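Local coordinates for MgGH51 (Meripilus giganteus, PDB 6ZQ0), which probably releases terminal alpha-L-arabinofuranosyl residues from arabinose-containing plant polysaccharides, as expected of a glycoside hydrolase of family 51, at residues 284-289 and 345-350; 224-229 and 424-429; 230-235 and 255-260; 22-27 and 261-266. All coordinates share one frame; numbering follows the deposited sequence.

Interaction 1. Residues 284-289 and 345-350. With LXE ([(1~{S},2~{S},3~{S},4~{S})-2-(hydroxymethyl)-3,4-bis(oxidanyl)cyclopentyl]azanium), chain G.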
# COMPACT_ATOMS: atom_id res chain seq x y z
N GLU A 284 -3.01 -5.92 -11.87
CA GLU A 284 -2.21 -7.16 -11.84
C GLU A 284 -1.02 -6.98 -10.90
O GLU A 284 -0.52 -5.87 -10.66
CB GLU A 284 -1.76 -7.55 -13.25
CG GLU A 284 -0.73 -6.66 -13.84
CD GLU A 284 -0.35 -7.21 -15.20
OE1 GLU A 284 -0.76 -6.60 -16.21
OE2 GLU A 284 0.33 -8.26 -15.24
N PRO A 285 -0.61 -8.09 -10.27
CA PRO A 285 0.48 -8.04 -9.31
C PRO A 285 1.85 -7.95 -9.97
O PRO A 285 2.07 -8.53 -11.01
CB PRO A 285 0.29 -9.34 -8.55
CG PRO A 285 -0.30 -10.28 -9.57
CD PRO A 285 -1.24 -9.42 -10.39
N ILE A 286 2.73 -7.19 -9.34
CA ILE A 286 4.19 -7.38 -9.43
C ILE A 286 4.58 -7.93 -8.07
O ILE A 286 4.63 -7.17 -7.11
CB ILE A 286 4.95 -6.11 -9.85
CG1 ILE A 286 4.47 -5.62 -11.21
CG2 ILE A 286 6.43 -6.41 -9.85
CD1 ILE A 286 5.17 -4.41 -11.75
N MET A 287 4.83 -9.21 -8.00
CA MET A 287 4.95 -9.86 -6.68
C MET A 287 6.42 -10.16 -6.41
O MET A 287 7.11 -10.72 -7.25
CB MET A 287 4.15 -11.15 -6.62
CG MET A 287 4.17 -11.73 -5.24
SD MET A 287 3.19 -13.21 -5.09
CE MET A 287 4.16 -14.40 -6.02
N ALA A 288 6.89 -9.67 -5.27
CA ALA A 288 8.26 -9.91 -4.82
C ALA A 288 8.31 -11.24 -4.09
O ALA A 288 7.36 -11.63 -3.36
CB ALA A 288 8.75 -8.78 -3.94
N VAL A 289 9.44 -11.90 -4.23
CA VAL A 289 9.84 -13.05 -3.39
C VAL A 289 11.15 -12.72 -2.67
O VAL A 289 12.00 -11.97 -3.20
CB VAL A 289 9.95 -14.33 -4.25
CG1 VAL A 289 8.61 -14.67 -4.87
CG2 VAL A 289 11.05 -14.21 -5.33
N PHE A 345 4.75 -11.07 -13.49
CA PHE A 345 5.98 -10.38 -13.04
C PHE A 345 6.28 -10.73 -11.60
O PHE A 345 5.39 -10.57 -10.75
CB PHE A 345 5.85 -8.87 -13.11
CG PHE A 345 5.44 -8.37 -14.46
CD1 PHE A 345 6.34 -8.35 -15.51
CD2 PHE A 345 4.15 -7.95 -14.69
CE1 PHE A 345 5.96 -7.88 -16.76
CE2 PHE A 345 3.75 -7.50 -15.94
CZ PHE A 345 4.66 -7.46 -16.97
N VAL A 346 7.48 -11.24 -11.36
CA VAL A 346 7.99 -11.53 -10.01
C VAL A 346 9.32 -10.79 -9.84
O VAL A 346 10.17 -10.81 -10.74
CB VAL A 346 8.11 -13.04 -9.78
CG1 VAL A 346 8.90 -13.39 -8.52
CG2 VAL A 346 6.73 -13.66 -9.69
N GLU A 347 9.43 -10.12 -8.70
CA GLU A 347 10.65 -9.37 -8.35
C GLU A 347 11.46 -10.25 -7.39
O GLU A 347 10.92 -10.78 -6.39
CB GLU A 347 10.28 -8.01 -7.78
CG GLU A 347 11.48 -7.13 -7.55
CD GLU A 347 11.15 -5.65 -7.48
OE1 GLU A 347 9.95 -5.32 -7.59
OE2 GLU A 347 12.09 -4.83 -7.31
N VAL A 348 12.74 -10.40 -7.69
CA VAL A 348 13.63 -11.29 -6.91
C VAL A 348 14.34 -10.45 -5.85
O VAL A 348 15.37 -9.82 -6.13
CB VAL A 348 14.60 -12.04 -7.82
CG1 VAL A 348 15.50 -12.91 -7.00
CG2 VAL A 348 13.88 -12.83 -8.90
N GLY A 349 13.73 -10.39 -4.68
CA GLY A 349 14.26 -9.62 -3.56
C GLY A 349 13.75 -8.19 -3.59
O GLY A 349 12.74 -7.89 -4.25
N ASN A 350 14.46 -7.35 -2.85
CA ASN A 350 14.23 -5.90 -2.73
C ASN A 350 15.60 -5.23 -2.60
O ASN A 350 16.34 -5.59 -1.69
CB ASN A 350 13.42 -5.58 -1.48
CG ASN A 350 13.16 -4.11 -1.35
OD1 ASN A 350 12.57 -3.51 -2.26
ND2 ASN A 350 13.71 -3.53 -0.29
C1' LXE G . 13.06 1.81 -0.76
C2' LXE G . 12.64 0.58 0.01
O2' LXE G . 12.46 -0.61 -0.76
C3' LXE G . 11.33 0.98 0.68
O3' LXE G . 10.98 0.02 1.72
C4' LXE G . 11.58 2.43 1.11
C5' LXE G . 10.38 3.41 1.17
O5' LXE G . 9.64 3.49 -0.05
C6' LXE G . 12.63 2.94 0.11
N1' LXE G . 13.85 3.50 0.71

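Interaction 2. Residues 224-229 and 424-429. With LXE ([(1~{S},2~{S},3~{S},4~{S})-2-(hydroxymethyl)-3,4-bis(oxidanyl)cyclopentyl]azanium), chain G.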
# COMPACT_ATOMS: atom_id res chain seq x y z
N PHE A 224 -1.13 -1.93 -11.91
CA PHE A 224 -0.40 -2.99 -11.20
C PHE A 224 -0.25 -2.58 -9.75
O PHE A 224 -0.41 -1.39 -9.41
CB PHE A 224 0.95 -3.26 -11.84
CG PHE A 224 1.95 -2.17 -11.64
CD1 PHE A 224 2.66 -2.06 -10.43
CD2 PHE A 224 2.17 -1.25 -12.64
CE1 PHE A 224 3.58 -1.04 -10.28
CE2 PHE A 224 3.08 -0.21 -12.47
CZ PHE A 224 3.77 -0.10 -11.28
N PHE A 225 0.10 -3.55 -8.97
CA PHE A 225 0.35 -3.41 -7.53
C PHE A 225 1.58 -4.24 -7.18
O PHE A 225 1.55 -5.47 -7.29
CB PHE A 225 -0.90 -3.84 -6.80
CG PHE A 225 -0.97 -3.51 -5.34
CD1 PHE A 225 -0.37 -4.35 -4.44
CD2 PHE A 225 -1.69 -2.39 -4.90
CE1 PHE A 225 -0.48 -4.11 -3.08
CE2 PHE A 225 -1.83 -2.17 -3.53
CZ PHE A 225 -1.25 -3.04 -2.64
N ARG A 226 2.66 -3.55 -6.89
CA ARG A 226 3.93 -4.20 -6.48
C ARG A 226 3.85 -4.42 -4.97
O ARG A 226 3.52 -3.49 -4.25
CB ARG A 226 5.10 -3.25 -6.74
CG ARG A 226 6.47 -3.86 -6.45
CD ARG A 226 7.52 -2.77 -6.33
NE ARG A 226 8.80 -3.34 -5.93
CZ ARG A 226 9.72 -2.69 -5.23
NH1 ARG A 226 9.52 -1.42 -4.92
NH2 ARG A 226 10.83 -3.28 -4.83
N PHE A 227 4.14 -5.63 -4.53
CA PHE A 227 3.97 -6.01 -3.11
C PHE A 227 4.73 -7.31 -2.87
O PHE A 227 5.03 -8.04 -3.82
CB PHE A 227 2.46 -6.16 -2.84
CG PHE A 227 1.94 -7.51 -3.22
CD1 PHE A 227 1.76 -7.84 -4.55
CD2 PHE A 227 1.64 -8.46 -2.27
CE1 PHE A 227 1.35 -9.09 -4.93
CE2 PHE A 227 1.18 -9.71 -2.65
CZ PHE A 227 1.08 -10.04 -3.98
N PRO A 228 4.94 -7.75 -1.62
CA PRO A 228 4.65 -6.98 -0.40
C PRO A 228 5.76 -6.06 0.10
O PRO A 228 5.64 -5.54 1.19
CB PRO A 228 4.41 -8.10 0.59
CG PRO A 228 5.47 -9.14 0.19
CD PRO A 228 5.34 -9.13 -1.32
N GLY A 229 6.81 -5.84 -0.69
CA GLY A 229 7.78 -4.77 -0.42
C GLY A 229 8.90 -4.84 -1.45
O GLY A 229 8.91 -5.77 -2.24
N THR A 424 13.57 -4.57 -20.07
CA THR A 424 12.54 -3.56 -19.72
C THR A 424 12.79 -3.12 -18.30
O THR A 424 13.50 -3.82 -17.57
CB THR A 424 11.14 -4.11 -19.93
OG1 THR A 424 10.94 -5.25 -19.09
CG2 THR A 424 10.90 -4.42 -21.40
N TYR A 425 12.37 -1.89 -18.02
CA TYR A 425 12.68 -1.20 -16.77
C TYR A 425 11.39 -0.91 -16.05
O TYR A 425 10.40 -0.48 -16.65
CB TYR A 425 13.58 0.01 -17.03
CG TYR A 425 14.91 -0.39 -17.62
CD1 TYR A 425 15.95 -0.77 -16.80
CD2 TYR A 425 15.05 -0.56 -18.99
CE1 TYR A 425 17.15 -1.25 -17.33
CE2 TYR A 425 16.24 -1.01 -19.53
CZ TYR A 425 17.28 -1.35 -18.70
OH TYR A 425 18.45 -1.80 -19.23
N PHE A 426 11.43 -1.17 -14.75
CA PHE A 426 10.37 -0.88 -13.76
C PHE A 426 10.92 0.22 -12.86
O PHE A 426 11.91 -0.04 -12.17
CB PHE A 426 10.03 -2.17 -13.01
CG PHE A 426 9.06 -2.08 -11.85
CD1 PHE A 426 8.05 -1.14 -11.82
CD2 PHE A 426 9.18 -2.94 -10.77
CE1 PHE A 426 7.13 -1.14 -10.78
CE2 PHE A 426 8.28 -2.94 -9.73
CZ PHE A 426 7.25 -2.04 -9.75
N GLU A 427 10.28 1.39 -12.87
CA GLU A 427 10.63 2.45 -11.92
C GLU A 427 9.85 2.17 -10.64
O GLU A 427 8.80 2.82 -10.43
CB GLU A 427 10.44 3.82 -12.54
CG GLU A 427 11.20 4.88 -11.77
CD GLU A 427 12.62 5.14 -12.23
OE1 GLU A 427 13.02 4.61 -13.27
OE2 GLU A 427 13.33 5.80 -11.50
N GLY A 428 10.29 1.18 -9.87
CA GLY A 428 9.49 0.54 -8.81
C GLY A 428 9.31 1.43 -7.58
O GLY A 428 8.37 1.15 -6.78
N GLU A 429 10.20 2.40 -7.41
CA GLU A 429 10.13 3.43 -6.34
C GLU A 429 10.66 4.73 -6.90
O GLU A 429 11.83 4.77 -7.36
CB GLU A 429 10.93 3.08 -5.08
CG GLU A 429 10.41 1.82 -4.45
CD GLU A 429 11.20 1.33 -3.27
OE1 GLU A 429 11.93 2.18 -2.68
OE2 GLU A 429 11.21 0.08 -3.05
C1' LXE G . 13.06 1.81 -0.76
C2' LXE G . 12.64 0.58 0.01
O2' LXE G . 12.46 -0.61 -0.76
C3' LXE G . 11.33 0.98 0.68
O3' LXE G . 10.98 0.02 1.72
C4' LXE G . 11.58 2.43 1.11
C5' LXE G . 10.38 3.41 1.17
O5' LXE G . 9.64 3.49 -0.05
C6' LXE G . 12.63 2.94 0.11
N1' LXE G . 13.85 3.50 0.71

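Interaction 3. Residues 230-235 and 255-260. With LXE ([(1~{S},2~{S},3~{S},4~{S})-2-(hydroxymethyl)-3,4-bis(oxidanyl)cyclopentyl]azanium), chain G.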
# COMPACT_ATOMS: atom_id res chain seq x y z
N GLY A 230 9.81 -3.87 -1.42
CA GLY A 230 10.00 -3.01 -0.27
C GLY A 230 10.76 -3.68 0.87
O GLY A 230 10.80 -4.92 1.00
N ASN A 231 11.29 -2.87 1.76
CA ASN A 231 12.02 -3.36 2.95
C ASN A 231 11.18 -4.34 3.77
O ASN A 231 11.75 -5.29 4.26
CB ASN A 231 12.47 -2.21 3.82
CG ASN A 231 13.65 -1.46 3.26
OD1 ASN A 231 14.02 -1.60 2.10
ND2 ASN A 231 14.22 -0.64 4.12
N ASN A 232 9.86 -4.15 3.84
CA ASN A 232 8.98 -5.01 4.66
C ASN A 232 8.98 -6.47 4.17
O ASN A 232 8.53 -7.38 4.93
CB ASN A 232 7.58 -4.46 4.78
CG ASN A 232 6.91 -4.88 6.07
OD1 ASN A 232 7.49 -4.62 7.13
ND2 ASN A 232 5.73 -5.50 6.02
N LEU A 233 9.49 -6.74 2.97
CA LEU A 233 9.64 -8.12 2.46
C LEU A 233 10.79 -8.79 3.23
O LEU A 233 10.72 -10.00 3.51
CB LEU A 233 9.99 -8.07 0.98
CG LEU A 233 10.38 -9.38 0.34
CD1 LEU A 233 9.16 -10.29 0.18
CD2 LEU A 233 11.09 -9.08 -0.98
N GLU A 234 11.81 -8.01 3.52
CA GLU A 234 13.15 -8.56 3.80
C GLU A 234 13.27 -9.13 5.21
O GLU A 234 14.01 -10.07 5.38
CB GLU A 234 14.22 -7.53 3.54
CG GLU A 234 14.34 -7.31 2.06
CD GLU A 234 15.34 -6.25 1.68
OE1 GLU A 234 16.42 -6.61 1.24
OE2 GLU A 234 14.97 -5.07 1.75
N GLY A 235 12.64 -8.53 6.20
CA GLY A 235 12.94 -8.86 7.59
C GLY A 235 14.24 -8.26 8.05
O GLY A 235 15.00 -7.75 7.22
N PRO A 255 0.57 -16.08 12.50
CA PRO A 255 1.33 -15.70 13.70
C PRO A 255 1.76 -14.24 13.75
O PRO A 255 2.08 -13.80 14.82
CB PRO A 255 2.57 -16.60 13.64
CG PRO A 255 2.74 -16.87 12.18
CD PRO A 255 1.32 -17.01 11.64
N GLY A 256 1.70 -13.54 12.61
CA GLY A 256 2.21 -12.16 12.51
C GLY A 256 3.72 -12.18 12.51
O GLY A 256 4.34 -13.25 12.72
N ARG A 257 4.32 -11.02 12.33
CA ARG A 257 5.79 -10.93 12.30
C ARG A 257 6.12 -9.50 12.68
O ARG A 257 5.31 -8.59 12.36
CB ARG A 257 6.37 -11.31 10.93
CG ARG A 257 5.75 -10.59 9.74
CD ARG A 257 6.45 -10.86 8.42
NE ARG A 257 7.79 -10.29 8.31
CZ ARG A 257 8.09 -9.17 7.69
NH1 ARG A 257 7.17 -8.41 7.12
NH2 ARG A 257 9.34 -8.75 7.68
N VAL A 258 7.29 -9.34 13.26
CA VAL A 258 7.90 -7.99 13.38
C VAL A 258 8.30 -7.50 11.99
O VAL A 258 9.09 -8.16 11.30
CB VAL A 258 9.07 -8.00 14.38
CG1 VAL A 258 9.76 -6.66 14.44
CG2 VAL A 258 8.58 -8.41 15.77
N GLY A 259 7.71 -6.40 11.56
CA GLY A 259 7.99 -5.84 10.24
C GLY A 259 9.28 -5.05 10.30
O GLY A 259 9.93 -5.02 11.36
N ASP A 260 9.54 -4.30 9.25
CA ASP A 260 10.83 -3.61 9.04
C ASP A 260 10.68 -2.12 9.31
O ASP A 260 11.64 -1.35 8.98
CB ASP A 260 11.34 -4.05 7.68
CG ASP A 260 11.60 -5.54 7.79
OD1 ASP A 260 12.37 -5.93 8.75
OD2 ASP A 260 10.93 -6.34 7.05
C1' LXE G . 13.06 1.81 -0.76
C2' LXE G . 12.64 0.58 0.01
O2' LXE G . 12.46 -0.61 -0.76
C3' LXE G . 11.33 0.98 0.68
O3' LXE G . 10.98 0.02 1.72
C4' LXE G . 11.58 2.43 1.11
C5' LXE G . 10.38 3.41 1.17
O5' LXE G . 9.64 3.49 -0.05
C6' LXE G . 12.63 2.94 0.11
N1' LXE G . 13.85 3.50 0.71
O HOH W 1 13.48 -0.53 6.96

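Interaction 4. Residues 22-27 and 261-266. With LXE ([(1~{S},2~{S},3~{S},4~{S})-2-(hydroxymethyl)-3,4-bis(oxidanyl)cyclopentyl]azanium), chain G.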
# COMPACT_ATOMS: atom_id res chain seq x y z
N PHE A 22 3.32 -1.04 -2.88
CA PHE A 22 2.79 -1.24 -1.51
C PHE A 22 3.77 -2.06 -0.69
O PHE A 22 4.26 -3.10 -1.10
CB PHE A 22 1.42 -1.89 -1.55
CG PHE A 22 0.82 -1.94 -0.17
CD1 PHE A 22 1.10 -2.97 0.66
CD2 PHE A 22 0.00 -0.93 0.30
CE1 PHE A 22 0.60 -3.00 1.95
CE2 PHE A 22 -0.50 -0.96 1.59
CZ PHE A 22 -0.22 -2.00 2.41
N GLU A 23 4.02 -1.57 0.53
CA GLU A 23 4.47 -2.42 1.64
C GLU A 23 3.81 -1.84 2.87
O GLU A 23 3.35 -0.67 2.79
CB GLU A 23 5.98 -2.38 1.80
CG GLU A 23 6.47 -1.06 2.32
CD GLU A 23 7.97 -0.91 2.39
OE1 GLU A 23 8.60 -1.68 3.11
OE2 GLU A 23 8.49 0.02 1.78
N ASP A 24 3.79 -2.62 3.94
CA ASP A 24 3.32 -2.08 5.25
C ASP A 24 4.41 -1.16 5.80
O ASP A 24 5.38 -1.66 6.42
CB ASP A 24 2.94 -3.18 6.22
CG ASP A 24 1.87 -2.73 7.20
OD1 ASP A 24 1.87 -1.53 7.49
OD2 ASP A 24 1.02 -3.59 7.59
N ILE A 25 4.20 0.13 5.63
CA ILE A 25 5.12 1.23 6.06
C ILE A 25 4.19 2.37 6.48
O ILE A 25 3.11 2.48 5.90
CB ILE A 25 6.10 1.65 4.98
CG1 ILE A 25 7.09 2.68 5.51
CG2 ILE A 25 5.38 2.16 3.72
CD1 ILE A 25 8.11 3.12 4.47
N ASN A 26 4.49 3.09 7.55
CA ASN A 26 3.59 4.17 8.03
C ASN A 26 2.21 3.62 8.37
O ASN A 26 1.20 4.32 8.14
CB ASN A 26 3.40 5.25 6.97
CG ASN A 26 4.68 5.74 6.35
OD1 ASN A 26 5.68 5.93 7.06
ND2 ASN A 26 4.65 6.01 5.05
N HIS A 27 2.10 2.38 8.81
CA HIS A 27 0.79 1.71 9.09
C HIS A 27 -0.11 1.77 7.86
O HIS A 27 -1.30 2.17 7.93
CB HIS A 27 0.18 2.31 10.36
CG HIS A 27 0.78 1.67 11.55
ND1 HIS A 27 0.37 0.45 12.04
CD2 HIS A 27 1.80 2.07 12.33
CE1 HIS A 27 1.10 0.15 13.10
NE2 HIS A 27 1.96 1.14 13.29
N TRP A 261 9.60 -1.70 9.97
CA TRP A 261 9.33 -0.26 10.21
C TRP A 261 8.94 0.01 11.65
O TRP A 261 8.30 1.08 11.91
CB TRP A 261 8.31 0.25 9.19
CG TRP A 261 8.82 0.14 7.79
CD1 TRP A 261 8.44 -0.73 6.81
CD2 TRP A 261 9.87 0.96 7.23
NE1 TRP A 261 9.15 -0.47 5.66
CE2 TRP A 261 10.05 0.54 5.90
CE3 TRP A 261 10.63 2.03 7.71
CZ2 TRP A 261 10.95 1.16 5.04
CZ3 TRP A 261 11.52 2.64 6.86
CH2 TRP A 261 11.67 2.22 5.53
N GLY A 262 9.35 -0.88 12.56
CA GLY A 262 9.28 -0.63 14.02
C GLY A 262 8.02 -1.21 14.64
O GLY A 262 7.79 -1.02 15.86
N TYR A 263 7.14 -1.83 13.85
CA TYR A 263 5.90 -2.37 14.43
C TYR A 263 5.64 -3.79 13.95
O TYR A 263 6.08 -4.23 12.89
CB TYR A 263 4.68 -1.48 14.15
CG TYR A 263 4.45 -1.14 12.70
CD1 TYR A 263 5.04 -0.03 12.14
CD2 TYR A 263 3.57 -1.88 11.92
CE1 TYR A 263 4.79 0.31 10.81
CE2 TYR A 263 3.32 -1.55 10.59
CZ TYR A 263 3.93 -0.45 10.04
OH TYR A 263 3.67 -0.09 8.73
N VAL A 264 4.83 -4.46 14.75
CA VAL A 264 4.31 -5.82 14.45
C VAL A 264 3.29 -5.73 13.31
O VAL A 264 2.41 -4.86 13.31
CB VAL A 264 3.71 -6.47 15.70
CG1 VAL A 264 3.02 -7.77 15.32
CG2 VAL A 264 4.76 -6.75 16.76
N ASN A 265 3.36 -6.68 12.40
CA ASN A 265 2.37 -6.90 11.35
C ASN A 265 1.51 -8.09 11.77
O ASN A 265 2.05 -9.17 12.11
CB ASN A 265 3.01 -7.19 10.00
CG ASN A 265 3.71 -6.04 9.32
OD1 ASN A 265 3.95 -6.16 8.12
ND2 ASN A 265 4.03 -4.95 10.00
N THR A 266 0.21 -7.91 11.73
CA THR A 266 -0.74 -9.02 12.01
C THR A 266 -0.69 -10.09 10.91
O THR A 266 -1.05 -11.19 11.20
CB THR A 266 -2.17 -8.48 12.16
OG1 THR A 266 -2.64 -7.98 10.90
CG2 THR A 266 -2.23 -7.44 13.26
C1' LXE G . 13.06 1.81 -0.76
C2' LXE G . 12.64 0.58 0.01
O2' LXE G . 12.46 -0.61 -0.76
C3' LXE G . 11.33 0.98 0.68
O3' LXE G . 10.98 0.02 1.72
C4' LXE G . 11.58 2.43 1.11
C5' LXE G . 10.38 3.41 1.17
O5' LXE G . 9.64 3.49 -0.05
C6' LXE G . 12.63 2.94 0.11
N1' LXE G . 13.85 3.50 0.71
O HOH W 2 5.76 -3.04 8.63
O HOH W 3 1.16 -6.00 6.65

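Interaction 1. Residues 284-289 and 345-350
At the edge of the Phe345 ring, close to its plane, lies the carbonyl oxygen of Pro285, while Phe475 of strand 474-479 stacks on the same ring. The Glu284 carboxylate comes in aslant, its plane turned 43° from that of the ring, and brings OE2 to 3.6 Å from Phe345 CE2. The same OE2 is salt-bridged to Arg344, next door to Phe345 in the chain, so the charge of this oxygen has a partner although it lies beside a phenyl ring. Phe345 CG, anti to its own carbonyl carbon (chi1 -55°), swings the ring toward Glu284. The strand pairing itself sets Ile286 CG1 4.0 Å from Phe345 CB. These residues sit on two neighbouring parallel strands, 284-289 and 345-348, the third and fourth of the (beta/alpha)8 barrel, with short axes 30° apart. Three backbone bonds fix the pairing of Met287 with Val346 and Ala288 with Glu347: Met287 N to Phe345 O (3.1 Å), Glu347 N to Met287 O (2.8 Å) and Val289 N to Glu347 O (2.8 Å). Side chains of Ile286, Ala288, Phe345 and Glu347 share the face that looks into the barrel, where Glu347 OE1 is salt-bridged to Arg226. On the other face Val289 and Val346 cross nearly at right angles, CG1 of Val289 lying 3.9 Å from CG1 of Val346, and helix 306-320 packs against Met287 and Val289. Beyond the strand, Gly349 N still reaches Val289 O, and Asn350 ND2 is hydrogen-bonded to LXE O2' at 3.2 Å and to Glu234 OE2.

Interaction 2. Residues 224-229 and 424-429
In the active-site pocket, next to the bound LXE, Arg226 and Glu429 meet across the inside of the barrel. Arg226 NH1 donates to Glu429 OE2 at 2.9 Å in a nearly straight salt-bridge bond (166°), with OE2 close to the guanidinium plane and using its anti lone pair. The same OE2 accepts from LXE O2' at 2.7 Å, so two partners hold it. A weak bond from Arg226 NH1 to Gly428 O, 3.4 Å, adds a further tie. Strands 224-227 and 424-428 are the second and seventh of the (beta/alpha)8 barrel; they share no sheet pairing, their short axes being 10.1 Å apart, and side chains span the interior. Glu429 lies where the chain turns a corner on the seventh strand, consistent with the place of the nucleophile in this family. Arg226 extends from CG to NE, laying CD at the edge of the Phe426 ring, 3.5 Å from CE2 of Phe426. That ring carries Gly428 CA over the centre of one face and turns its own edge to the face of Phe224, the planes 82° apart in an offset edge-to-face pair. A leucine in place of Arg226 would probably leave Glu429 OE2 without its charged partner, and Glu347 and Asp398 without the cation that both bridge to.

Interaction 3. Residues 230-235 and 255-260
Asn232 and Asp260 join two loop segments at the mouth of the (beta/alpha)8 barrel: the short helical turn 231-234, which follows the second strand, and the end of the chain arm that carries strand 257-258. With CG swung roughly anti to the backbone N (chi1 -151°), Asn232 turns its amide so that OD1 faces Asp260, accepting from Asp260 N at 3.0 Å, the donor nearly in line with the carbonyl. The other end of this amide, ND2, is taken by Asn265 OD1, so the rotation of the group is fixed from both sides. Gly259 fits closely here, its CA 3.4 Å from Asn232 OD1, where a side chain would clash.

The Asp260 carboxylate points OD2 at the end of the helical turn. There Gly235 N donates to Asp260 OD2 at 2.9 Å from above the carboxylate plane, while Arg257 NH2 reaches that same OD2 from the opposite face at 3.0 Å in a salt bridge. Arg257 gets there by a bend at chi3 (-68°), which folds its guanidinium back so that OD2 of Asp260 lies near the guanidinium plane. Its NH1 makes a weak bond of 2.8 Å to Asn232 O, whereas Thr240 O supplies NH2 with another acceptor.

The turn also contacts the ligand: Asn231 N donates to LXE O3' at 2.9 Å, almost straight (170°). Beyond it, the Asn231 amide is tied to the opposite segment by one water, which accepts from Asn231 ND2 at 2.9 Å and donates to Asp260 O.

Interaction 4. Residues 22-27 and 261-266
Tyr263 and Glu23 each hold CG between the backbone N and the carbonyl carbon (chi1 54° and 70°), which sends the phenol toward Asp24 and the carboxylate toward Trp261. The loop after the first barrel strand is thereby joined to the hairpin of strands 257-258 and 264-265, beside the ligand. Tyr263 OH donates to Asp24 OD1 at 2.6 Å, from above the carboxylate plane, and accepts from His27 N at 2.9 Å. Its ring stacks face to face on the His27 imidazole, centroids 3.7 Å apart. Were Tyr263 a leucine, His27 N would probably lose its acceptor, Asp24 OD1 one of its donors and the imidazole its stacking partner.

Trp261 NE1 makes a nearly straight bond of 2.9 Å to Glu23 OE1; OE1 lies close to the indole plane, whereas NE1 approaches from well above the carboxylate plane. OE1 also accepts from Asn232 N, so both donors help set Glu23, whose OE2 takes a very short bond from LXE O3'. Ile25 CG1 lies over the indole in a CH-pi contact. Two waters link Asp24 with Asn265: one donates to Asp24 O and accepts from Asn265 ND2 at 2.9 Å, the other donates to Asp24 OD2 and to Asn265 OD1, which also accepts from Asn232 ND2.

How the interactions relate
From the N terminus, residues 22-27 open interaction 4 just after the first barrel strand. Strand 224-227 then opens interaction 2 before that loop is shut, and 230-235 opens interaction 3, which closes at 255-260, nested inside both. Interaction 4 closes next, at 261-266, and therefore crosses interaction 2, whose partner comes only at 424-429. Interaction 1 opens at 284-289 and closes at 345-350, within the span of interaction 2 and after interactions 3 and 4 have closed. Interactions 1 and 2 tie the barrel wall and interior; interactions 3 and 4, centres 7 Å apart, tie loops at its mouth. All four touch LXE.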